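Side-chain contacts in conserved domain protein (Porphyromonas gingivalis, PDB 3PNN), which probably acts as a cytoplasmic glycosyltransferase, forming glycosidic linkages on a Rossmann-like alpha/beta/alpha fold: residues E60-F63 with R64-L68; A106-M109 with G110-A113; E229-F232 with I233-L236; V252-D255 with L256-G260. All blocks are in the same frame, centred on the assembly; numbering follows the deposited sequence. Where two conformers were deposited one is given.

Contact 1: residues E60-F63 with R64-L68; sequences EKEF and REKIL
The Phe63 ring carries Ile67 on one face and Leu68 at its edge. Ile67 CB stands almost straight above the ring centre, 4.1 Å from the Phe63 centroid, in a CH-pi contact. The two outer methyls of Ile67 continue the cover over the same residue: CG2 sits over the ring face, while CD1 comes to 3.6 Å from Phe63 CE1. Near the ring plane, Leu68 CD2 approaches Phe63 CE2 at 4.0 Å. With CG anti to the Phe63 backbone N (chi1 -161°), the ring reaches these residues of the next turn. Phe53 of strand 50-55 also meets the ring edge-to-face.

The second flat pair is Glu60 with Arg64, a salt bridge whose side chains run side by side in the same direction. The guanidinium grips a single oxygen side-on: Arg64 NE lies 2.9 Å from Glu60 OE2, and Arg64 NH2 lies 3.0 Å from that same OE2, both on its anti side. Glu60 OE2 meets the edge of the guanidinium, in its plane, although the carboxylate and guanidinium planes are turned 40° apart. Glu60 OE1 bonds His57 ND1, so both carboxylate oxygens are engaged and the group's rotation is probably restricted.

Along the backbone, Phe63 O accepts two bonds, from Ile67 N at 2.9 Å and from Leu68 N at 3.1 Å. The second marks a wider, pi-type turn. Helix 60-71 connects parallel strands 50-55 and 77-81, with Phe63 and Leu68 turned onto both strands, as in a beta-alpha-beta unit of a Rossmann-like alpha/beta/alpha fold.

Contact 2: residues A106-M109 with G110-A113; sequences AVLM and GRDA
Leu108 CD2 lies over one face of the Arg111 guanidinium, 4.2 Å from the plane and displaced toward the rim of the group. The nearest approach is from Leu108 CD2 to Arg111 NH1, 4.3 Å, so this is loose apolar cover of one face, with no polar bond between the two side chains. An unusual, nearly eclipsed chi1 (118°), with bends further out at chi2 and chi3, brings the guanidinium over the leucine methyl. Its charged end is held from outside: NH1 forms a salt bridge with Glu229 of helix 223-239, and Phe225 of the same helix packs against the arginine.

A type I beta turn from Leu108 to Arg111 brings the two residues together and takes the chain from helix 103-108 into the loop before strand 118-122. It is closed by Arg111 N bonding Leu108 O at 3.2 Å. One residue earlier, Gly110 N bonds Val107 O at 2.9 Å. Selenomethionine Met109 packs on Val80 and Gln82. A water donates to Met109 O over 2.7 Å and accepts from Ala113 N over 3.0 Å, bridging the two.

Contact 3: residues E229-F232 with I233-L236; sequences EELF and INFL
The Phe232 ring meets Phe235 at its rim and Leu236 over one face, residues three and four places further on, in the i to i+3 and i to i+4 packing of one face of the alpha helix 223-239. Its CB leaves the backbone beside the amide of Ile233, and CG, anti to the Phe232 N, swings the ring toward the next turn. From there the ring atoms meet different neighbours. Along the rim, CD1 and then CE1 run past Phe235, with Phe232 CE1 3.7 Å from Phe235 CD2. The two rings meet rim to rim, neither lying over the other: their centroids are 5.9 Å apart and their planes are only 12° from parallel. Over one face, CD2 and CE2 lie against Leu236 CD1, which is 3.7 Å from Phe232 CE2. That CD1 is 3.8 Å from the Phe232 centroid, a CH-pi contact offset toward the rim. At the far end, Phe232 CZ touches the second methyl, Leu236 CD2, at 4.0 Å, so both branches of the leucine bear on the ring.

Phe247 packs against both aromatic rings and His105 against Phe232, which places this cluster in the protein interior. A different flank of the helix is polar, where Glu230 pairs with Arg261 in a salt bridge. Backbone bonds hold the spacing, the straightest running from Leu236 N to Phe232 O, 2.8 Å long with an N-H...O angle of 176°.

Contact 4: residues V252-D255 with L256-G260; sequences VVND and LIRSG
Arg258 lays the middle of its side chain alongside Asn254, CD coming 3.5 Å from Asn254 ND2 as the two chains point the same way. The amide and guanidinium planes are 33° apart, and the overlap involves the aliphatic part of the arginine. On another flank, Val252 and Leu256 also lie side by side, with CG1 of the valine 4.1 Å from CD1 of the leucine. Ile257 places CG1 between its own N and carbonyl carbon (chi1 61°), the crowded position, so that CG1 is squeezed to 3.3 Å from Asn254 O. Its CD1 touches Val253 CG1, and both residues pack on Val264 of strand 263-268.

Helix 249-259 ends here, and Gly260 leaves it with positive phi (87°). Just before that, Ser259 OG donates to Leu256 O at 3.0 Å, from above the carbonyl plane. A water lies 3.1 Å from Ser259 OG and also near Asp255 OD2, though the latter distance is doubtfully short.

The bond from Val182 N to Asn254 OD1 probably sets the amide's rotation, leaving ND2 against the CD methylene of Arg258. Ser259 OG, donor to a carbonyl and acceptor from the water, gives polar groups of the last turn partners where regular helix bonding stops.

In the fold
All four contacts are local, each closing only a turn or two of backbone, and they follow one another in series without nesting or crossing. Contact 1, on helix 60-71, joins the helix to parallel strands 50-55 and 77-81. It stands apart, with its nearest atoms about 12 Å from those of contact 2. Contact 2, where helix 103-108 runs out into the loop before strand 118-122, touches contact 3 on helix 223-239, where Leu108 CD1 packs on Phe232 CD2. Contact 3 in turn meets contact 4 on the next helix, 249-259, through Leu231 and Val252. Contacts 2 to 4 thus adjoin in sequence, 2 and 3 through the Arg111-Glu229 salt bridge as well as packing, while contacts 1 and 4 lie on opposite sides of the chain's centre.

Contact 1: residues E60-F63 with R64-L68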
loop_
_atom_site.group_PDB
_atom_site.type_symbol
_atom_site.label_atom_id
_atom_site.label_comp_id
_atom_site.label_asym_id
_atom_site.label_seq_id
_atom_site.Cartn_x
_atom_site.Cartn_y
_atom_site.Cartn_z
ATOM N N GLU A 60 1.370 17.192 10.482
ATOM C CA GLU A 60 2.564 17.509 9.716
ATOM C C GLU A 60 3.733 17.864 10.635
ATOM O O GLU A 60 4.856 17.410 10.424
ATOM C CB GLU A 60 2.278 18.658 8.755
ATOM C CG GLU A 60 3.491 19.209 8.061
ATOM C CD GLU A 60 3.159 20.447 7.240
ATOM O OE1 GLU A 60 1.998 20.918 7.308
ATOM O OE2 GLU A 60 4.055 20.943 6.526
ATOM N N LYS A 61 3.474 18.674 11.652
ATOM C CA LYS A 61 4.565 19.107 12.534
ATOM C C LYS A 61 5.308 17.921 13.136
ATOM O O LYS A 61 6.543 17.855 13.096
ATOM C CB LYS A 61 4.061 20.044 13.641
ATOM C CG LYS A 61 5.183 20.587 14.514
ATOM C CD LYS A 61 4.639 21.454 15.649
ATOM C CE LYS A 61 5.745 21.885 16.600
ATOM N NZ LYS A 61 5.224 22.760 17.696
ATOM N N GLU A 62 4.568 16.978 13.710
ATOM C CA GLU A 62 5.220 15.836 14.333
ATOM C C GLU A 62 5.798 14.895 13.295
ATOM O O GLU A 62 6.815 14.244 13.545
ATOM C CB GLU A 62 4.265 15.107 15.283
ATOM C CG GLU A 62 3.802 16.035 16.417
ATOM C CD GLU A 62 3.156 15.316 17.593
ATOM O OE1 GLU A 62 2.536 14.254 17.389
ATOM O OE2 GLU A 62 3.257 15.834 18.731
ATOM N N PHE A 63 5.162 14.811 12.129
ATOM C CA PHE A 63 5.712 13.955 11.082
ATOM C C PHE A 63 7.106 14.464 10.703
ATOM O O PHE A 63 8.050 13.690 10.570
ATOM C CB PHE A 63 4.805 13.906 9.842
ATOM C CG PHE A 63 5.077 12.720 8.948
ATOM C CD1 PHE A 63 4.385 11.528 9.133
ATOM C CD2 PHE A 63 6.030 12.795 7.931
ATOM C CE1 PHE A 63 4.635 10.419 8.322
ATOM C CE2 PHE A 63 6.290 11.692 7.112
ATOM C CZ PHE A 63 5.588 10.508 7.307
ATOM N N ARG A 64 7.227 15.776 10.534
ATOM C CA ARG A 64 8.515 16.361 10.190
ATOM C C ARG A 64 9.522 16.130 11.320
ATOM O O ARG A 64 10.666 15.772 11.073
ATOM C CB ARG A 64 8.373 17.857 9.903
ATOM C CG ARG A 64 7.573 18.194 8.622
ATOM C CD ARG A 64 7.440 19.715 8.468
ATOM N NE ARG A 64 6.737 20.114 7.248
ATOM C CZ ARG A 64 7.315 20.205 6.056
ATOM N NH1 ARG A 64 8.601 19.899 5.927
ATOM N NH2 ARG A 64 6.607 20.586 4.992
ATOM N N GLU A 65 9.082 16.314 12.561
ATOM C CA GLU A 65 9.986 16.197 13.709
ATOM C C GLU A 65 10.475 14.775 13.961
ATOM O O GLU A 65 11.658 14.547 14.223
ATOM C CB GLU A 65 9.291 16.684 14.987
ATOM C CG GLU A 65 9.051 18.172 15.068
ATOM C CD GLU A 65 8.289 18.553 16.332
ATOM O OE1 GLU A 65 8.015 17.651 17.160
ATOM O OE2 GLU A 65 7.962 19.749 16.491
ATOM N N LYS A 66 9.554 13.822 13.907
ATOM C CA LYS A 66 9.841 12.470 14.374
ATOM C C LYS A 66 10.155 11.497 13.246
ATOM O O LYS A 66 10.806 10.483 13.472
ATOM C CB LYS A 66 8.648 11.920 15.176
ATOM C CG LYS A 66 8.407 12.581 16.549
ATOM C CD LYS A 66 7.159 11.977 17.198
ATOM C CE LYS A 66 7.132 12.169 18.710
ATOM N NZ LYS A 66 7.016 13.594 19.087
ATOM N N ILE A 67 9.678 11.778 12.039
ATOM C CA ILE A 67 9.867 10.823 10.944
ATOM C C ILE A 67 10.817 11.320 9.849
ATOM O O ILE A 67 11.784 10.635 9.507
ATOM C CB ILE A 67 8.512 10.358 10.370
ATOM C CG1 ILE A 67 7.713 9.646 11.478
ATOM C CG2 ILE A 67 8.718 9.453 9.139
ATOM C CD1 ILE A 67 6.449 8.963 11.010
ATOM N N LEU A 68 10.564 12.503 9.299
ATOM C CA LEU A 68 11.434 13.004 8.230
ATOM C C LEU A 68 12.890 13.150 8.669
ATOM O O LEU A 68 13.806 13.015 7.856
ATOM C CB LEU A 68 10.934 14.335 7.661
ATOM C CG LEU A 68 9.746 14.205 6.709
ATOM C CD1 LEU A 68 9.622 15.469 5.851
ATOM C CD2 LEU A 68 9.879 12.961 5.829
#

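Contact 2: residues A106-M109 with G110-A113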
loop_
_atom_site.group_PDB
_atom_site.type_symbol
_atom_site.label_atom_id
_atom_site.label_comp_id
_atom_site.label_asym_id
_atom_site.label_seq_id
_atom_site.Cartn_x
_atom_site.Cartn_y
_atom_site.Cartn_z
ATOM N N ALA A 106 -5.833 9.449 -1.760
ATOM C CA ALA A 106 -4.489 9.682 -1.231
ATOM C C ALA A 106 -3.416 9.577 -2.322
ATOM O O ALA A 106 -2.506 10.405 -2.384
ATOM C CB ALA A 106 -4.197 8.720 -0.088
ATOM N N VAL A 107 -3.515 8.569 -3.189
ATOM C CA VAL A 107 -2.575 8.435 -4.297
ATOM C C VAL A 107 -2.603 9.659 -5.226
ATOM O O VAL A 107 -1.554 10.154 -5.656
ATOM C CB VAL A 107 -2.842 7.146 -5.133
ATOM C CG1 VAL A 107 -2.015 7.159 -6.412
ATOM C CG2 VAL A 107 -2.513 5.895 -4.312
ATOM N N LEU A 108 -3.801 10.136 -5.546
ATOM C CA LEU A 108 -3.944 11.315 -6.403
ATOM C C LEU A 108 -3.165 12.527 -5.875
ATOM O O LEU A 108 -2.793 13.409 -6.641
ATOM C CB LEU A 108 -5.419 11.690 -6.581
ATOM C CG LEU A 108 -6.175 10.879 -7.636
ATOM C CD1 LEU A 108 -7.654 11.172 -7.567
ATOM C CD2 LEU A 108 -5.621 11.193 -9.034
HETATM N N MSE A 109 -2.917 12.579 -4.572
HETATM C CA MSE A 109 -2.193 13.721 -3.995
HETATM C C MSE A 109 -0.734 13.809 -4.495
HETATM O O MSE A 109 -0.111 14.880 -4.436
HETATM C CB MSE A 109 -2.214 13.667 -2.460
HETATM C CG MSE A 109 -3.633 13.690 -1.853
HETATM SE SE MSE A 109 -4.708 15.260 -2.264
HETATM C CE MSE A 109 -5.634 14.521 -3.830
ATOM N N GLY A 110 -0.203 12.689 -4.986
ATOM C CA GLY A 110 1.165 12.647 -5.486
ATOM C C GLY A 110 1.336 13.035 -6.955
ATOM O O GLY A 110 2.442 13.010 -7.487
ATOM N N ARG A 111 0.251 13.435 -7.601
ATOM C CA ARG A 111 0.246 13.590 -9.057
ATOM C C ARG A 111 1.225 14.637 -9.612
ATOM O O ARG A 111 1.783 14.452 -10.688
ATOM C CB ARG A 111 -1.175 13.883 -9.556
ATOM C CG ARG A 111 -1.297 15.219 -10.236
ATOM C CD ARG A 111 -2.323 15.171 -11.341
ATOM N NE ARG A 111 -3.665 15.340 -10.812
ATOM C CZ ARG A 111 -4.751 14.831 -11.382
ATOM N NH1 ARG A 111 -5.941 15.033 -10.835
ATOM N NH2 ARG A 111 -4.640 14.112 -12.491
ATOM N N ASP A 112 1.427 15.740 -8.901
ATOM C CA ASP A 112 2.365 16.762 -9.385
ATOM C C ASP A 112 3.818 16.476 -8.988
ATOM O O ASP A 112 4.753 16.878 -9.689
ATOM C CB ASP A 112 1.936 18.157 -8.912
ATOM C CG ASP A 112 0.616 18.604 -9.535
ATOM O OD1 ASP A 112 0.382 18.314 -10.727
ATOM O OD2 ASP A 112 -0.190 19.241 -8.828
ATOM N N ALA A 113 4.005 15.758 -7.884
ATOM C CA ALA A 113 5.337 15.486 -7.360
ATOM C C ALA A 113 6.003 14.290 -8.042
ATOM O O ALA A 113 7.215 14.207 -8.075
ATOM C CB ALA A 113 5.285 15.246 -5.859
HETATM O O HOH W 1 1.742 16.180 -5.944
#

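Contact 3: residues E229-F232 with I233-L236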
loop_
_atom_site.group_PDB
_atom_site.type_symbol
_atom_site.label_atom_id
_atom_site.label_comp_id
_atom_site.label_asym_id
_atom_site.label_seq_id
_atom_site.Cartn_x
_atom_site.Cartn_y
_atom_site.Cartn_z
ATOM N N GLU A 229 -8.027 10.055 -11.856
ATOM C CA GLU A 229 -8.850 11.278 -11.821
ATOM C C GLU A 229 -10.158 11.069 -12.591
ATOM O O GLU A 229 -11.233 11.510 -12.169
ATOM C CB GLU A 229 -8.075 12.465 -12.390
ATOM C CG GLU A 229 -8.903 13.727 -12.609
ATOM C CD GLU A 229 -8.845 14.693 -11.437
ATOM O OE1 GLU A 229 -8.438 14.276 -10.328
ATOM O OE2 GLU A 229 -9.206 15.876 -11.631
ATOM N N GLU A 230 -10.068 10.385 -13.723
ATOM C CA GLU A 230 -11.262 10.093 -14.507
ATOM C C GLU A 230 -12.277 9.283 -13.686
ATOM O O GLU A 230 -13.462 9.609 -13.660
ATOM C CB GLU A 230 -10.894 9.344 -15.793
ATOM C CG GLU A 230 -12.089 8.773 -16.537
ATOM C CD GLU A 230 -11.693 7.669 -17.506
ATOM O OE1 GLU A 230 -10.569 7.736 -18.052
ATOM O OE2 GLU A 230 -12.504 6.736 -17.711
ATOM N N LEU A 231 -11.802 8.233 -13.020
ATOM C CA LEU A 231 -12.670 7.362 -12.235
ATOM C C LEU A 231 -13.126 8.034 -10.944
ATOM O O LEU A 231 -14.205 7.744 -10.429
ATOM C CB LEU A 231 -11.962 6.037 -11.937
ATOM C CG LEU A 231 -11.794 5.160 -13.180
ATOM C CD1 LEU A 231 -11.004 3.899 -12.872
ATOM C CD2 LEU A 231 -13.158 4.818 -13.747
ATOM N N PHE A 232 -12.303 8.937 -10.420
ATOM C CA PHE A 232 -12.706 9.702 -9.231
ATOM C C PHE A 232 -13.910 10.590 -9.520
ATOM O O PHE A 232 -14.847 10.682 -8.709
ATOM C CB PHE A 232 -11.537 10.544 -8.701
ATOM C CG PHE A 232 -11.741 11.051 -7.290
ATOM C CD1 PHE A 232 -12.353 10.253 -6.335
ATOM C CD2 PHE A 232 -11.288 12.315 -6.914
ATOM C CE1 PHE A 232 -12.519 10.711 -5.019
ATOM C CE2 PHE A 232 -11.456 12.781 -5.608
ATOM C CZ PHE A 232 -12.073 11.978 -4.660
ATOM N N ILE A 233 -13.882 11.272 -10.662
ATOM C CA ILE A 233 -15.039 12.055 -11.095
ATOM C C ILE A 233 -16.285 11.171 -11.136
ATOM O O ILE A 233 -17.353 11.568 -10.659
ATOM C CB ILE A 233 -14.795 12.740 -12.469
ATOM C CG1 ILE A 233 -13.802 13.897 -12.291
ATOM C CG2 ILE A 233 -16.118 13.240 -13.090
ATOM C CD1 ILE A 233 -13.166 14.368 -13.583
ATOM N N ASN A 234 -16.146 9.969 -11.691
ATOM C CA ASN A 234 -17.283 9.050 -11.773
ATOM C C ASN A 234 -17.758 8.685 -10.380
ATOM O O ASN A 234 -18.955 8.667 -10.098
ATOM C CB ASN A 234 -16.900 7.781 -12.543
ATOM C CG ASN A 234 -16.759 8.026 -14.035
ATOM O OD1 ASN A 234 -17.226 9.038 -14.552
ATOM N ND2 ASN A 234 -16.109 7.099 -14.731
ATOM N N PHE A 235 -16.794 8.398 -9.513
ATOM C CA PHE A 235 -17.069 8.049 -8.127
ATOM C C PHE A 235 -17.807 9.158 -7.394
ATOM O O PHE A 235 -18.842 8.914 -6.770
ATOM C CB PHE A 235 -15.762 7.729 -7.406
ATOM C CG PHE A 235 -15.899 7.664 -5.911
ATOM C CD1 PHE A 235 -16.300 6.492 -5.290
ATOM C CD2 PHE A 235 -15.632 8.778 -5.132
ATOM C CE1 PHE A 235 -16.420 6.429 -3.907
ATOM C CE2 PHE A 235 -15.755 8.726 -3.753
ATOM C CZ PHE A 235 -16.146 7.551 -3.139
ATOM N N LEU A 236 -17.280 10.378 -7.462
ATOM C CA LEU A 236 -17.938 11.528 -6.836
ATOM C C LEU A 236 -19.363 11.729 -7.345
ATOM O O LEU A 236 -20.282 12.034 -6.575
ATOM C CB LEU A 236 -17.112 12.797 -7.049
ATOM C CG LEU A 236 -15.752 12.757 -6.337
ATOM C CD1 LEU A 236 -14.821 13.847 -6.844
ATOM C CD2 LEU A 236 -15.945 12.865 -4.831
#

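Contact 4: residues V252-D255 with L256-G260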
loop_
_atom_site.group_PDB
_atom_site.type_symbol
_atom_site.label_atom_id
_atom_site.label_comp_id
_atom_site.label_asym_id
_atom_site.label_seq_id
_atom_site.Cartn_x
_atom_site.Cartn_y
_atom_site.Cartn_z
ATOM N N VAL A 252 -10.170 0.805 -8.724
ATOM C CA VAL A 252 -9.677 1.471 -9.923
ATOM C C VAL A 252 -8.874 0.519 -10.805
ATOM O O VAL A 252 -9.084 0.457 -12.009
ATOM C CB VAL A 252 -8.769 2.671 -9.544
ATOM C CG1 VAL A 252 -8.048 3.200 -10.776
ATOM C CG2 VAL A 252 -9.610 3.751 -8.877
ATOM N N VAL A 253 -7.934 -0.205 -10.201
ATOM C CA VAL A 253 -7.109 -1.149 -10.951
ATOM C C VAL A 253 -8.000 -2.194 -11.623
ATOM O O VAL A 253 -7.825 -2.526 -12.795
ATOM C CB VAL A 253 -6.068 -1.838 -10.053
ATOM C CG1 VAL A 253 -5.451 -3.045 -10.761
ATOM C CG2 VAL A 253 -4.975 -0.836 -9.636
ATOM N N ASN A 254 -8.971 -2.699 -10.877
ATOM C CA ASN A 254 -9.893 -3.687 -11.431
ATOM C C ASN A 254 -10.642 -3.139 -12.653
ATOM O O ASN A 254 -10.826 -3.833 -13.669
ATOM C CB ASN A 254 -10.859 -4.154 -10.338
ATOM C CG ASN A 254 -11.684 -5.357 -10.758
ATOM O OD1 ASN A 254 -11.161 -6.463 -10.915
ATOM N ND2 ASN A 254 -12.982 -5.150 -10.928
ATOM N N ASP A 255 -11.056 -1.880 -12.574
ATOM C CA ASP A 255 -11.798 -1.279 -13.670
ATOM C C ASP A 255 -10.929 -1.142 -14.912
ATOM O O ASP A 255 -11.383 -1.399 -16.025
ATOM C CB ASP A 255 -12.336 0.093 -13.269
ATOM C CG ASP A 255 -13.253 0.684 -14.338
ATOM O OD1 ASP A 255 -14.477 0.457 -14.259
ATOM O OD2 ASP A 255 -12.749 1.355 -15.266
ATOM N N LEU A 256 -9.677 -0.729 -14.721
ATOM C CA LEU A 256 -8.765 -0.517 -15.841
ATOM C C LEU A 256 -8.380 -1.814 -16.543
ATOM O O LEU A 256 -8.270 -1.868 -17.776
ATOM C CB LEU A 256 -7.505 0.201 -15.355
ATOM C CG LEU A 256 -7.704 1.638 -14.875
ATOM C CD1 LEU A 256 -6.354 2.196 -14.404
ATOM C CD2 LEU A 256 -8.282 2.492 -15.999
ATOM N N ILE A 257 -8.142 -2.868 -15.770
ATOM C CA ILE A 257 -7.838 -4.148 -16.403
ATOM C C ILE A 257 -9.053 -4.744 -17.090
ATOM O O ILE A 257 -8.936 -5.341 -18.156
ATOM C CB ILE A 257 -7.183 -5.181 -15.437
ATOM C CG1 ILE A 257 -8.089 -5.518 -14.265
ATOM C CG2 ILE A 257 -5.893 -4.645 -14.881
ATOM C CD1 ILE A 257 -7.270 -6.054 -13.059
ATOM N N ARG A 258 -10.234 -4.571 -16.513
ATOM C CA ARG A 258 -11.433 -5.075 -17.178
ATOM C C ARG A 258 -11.719 -4.382 -18.518
ATOM O O ARG A 258 -12.191 -5.018 -19.458
ATOM C CB ARG A 258 -12.648 -4.987 -16.257
ATOM C CG ARG A 258 -12.557 -5.932 -15.064
ATOM C CD ARG A 258 -13.842 -5.923 -14.259
ATOM N NE ARG A 258 -15.010 -6.194 -15.093
ATOM C CZ ARG A 258 -15.515 -7.408 -15.307
ATOM N NH1 ARG A 258 -14.956 -8.475 -14.745
ATOM N NH2 ARG A 258 -16.581 -7.557 -16.085
ATOM N N SER A 259 -11.430 -3.087 -18.614
ATOM C CA SER A 259 -11.660 -2.363 -19.862
ATOM C C SER A 259 -10.537 -2.630 -20.884
ATOM O O SER A 259 -10.677 -2.338 -22.079
ATOM C CB SER A 259 -11.747 -0.872 -19.575
ATOM O OG SER A 259 -10.471 -0.412 -19.171
ATOM N N GLY A 260 -9.428 -3.190 -20.417
ATOM C CA GLY A 260 -8.266 -3.401 -21.269
ATOM C C GLY A 260 -7.298 -2.220 -21.355
ATOM O O GLY A 260 -6.287 -2.302 -22.054
HETATM O O HOH W 2 -11.559 1.843 -17.348
#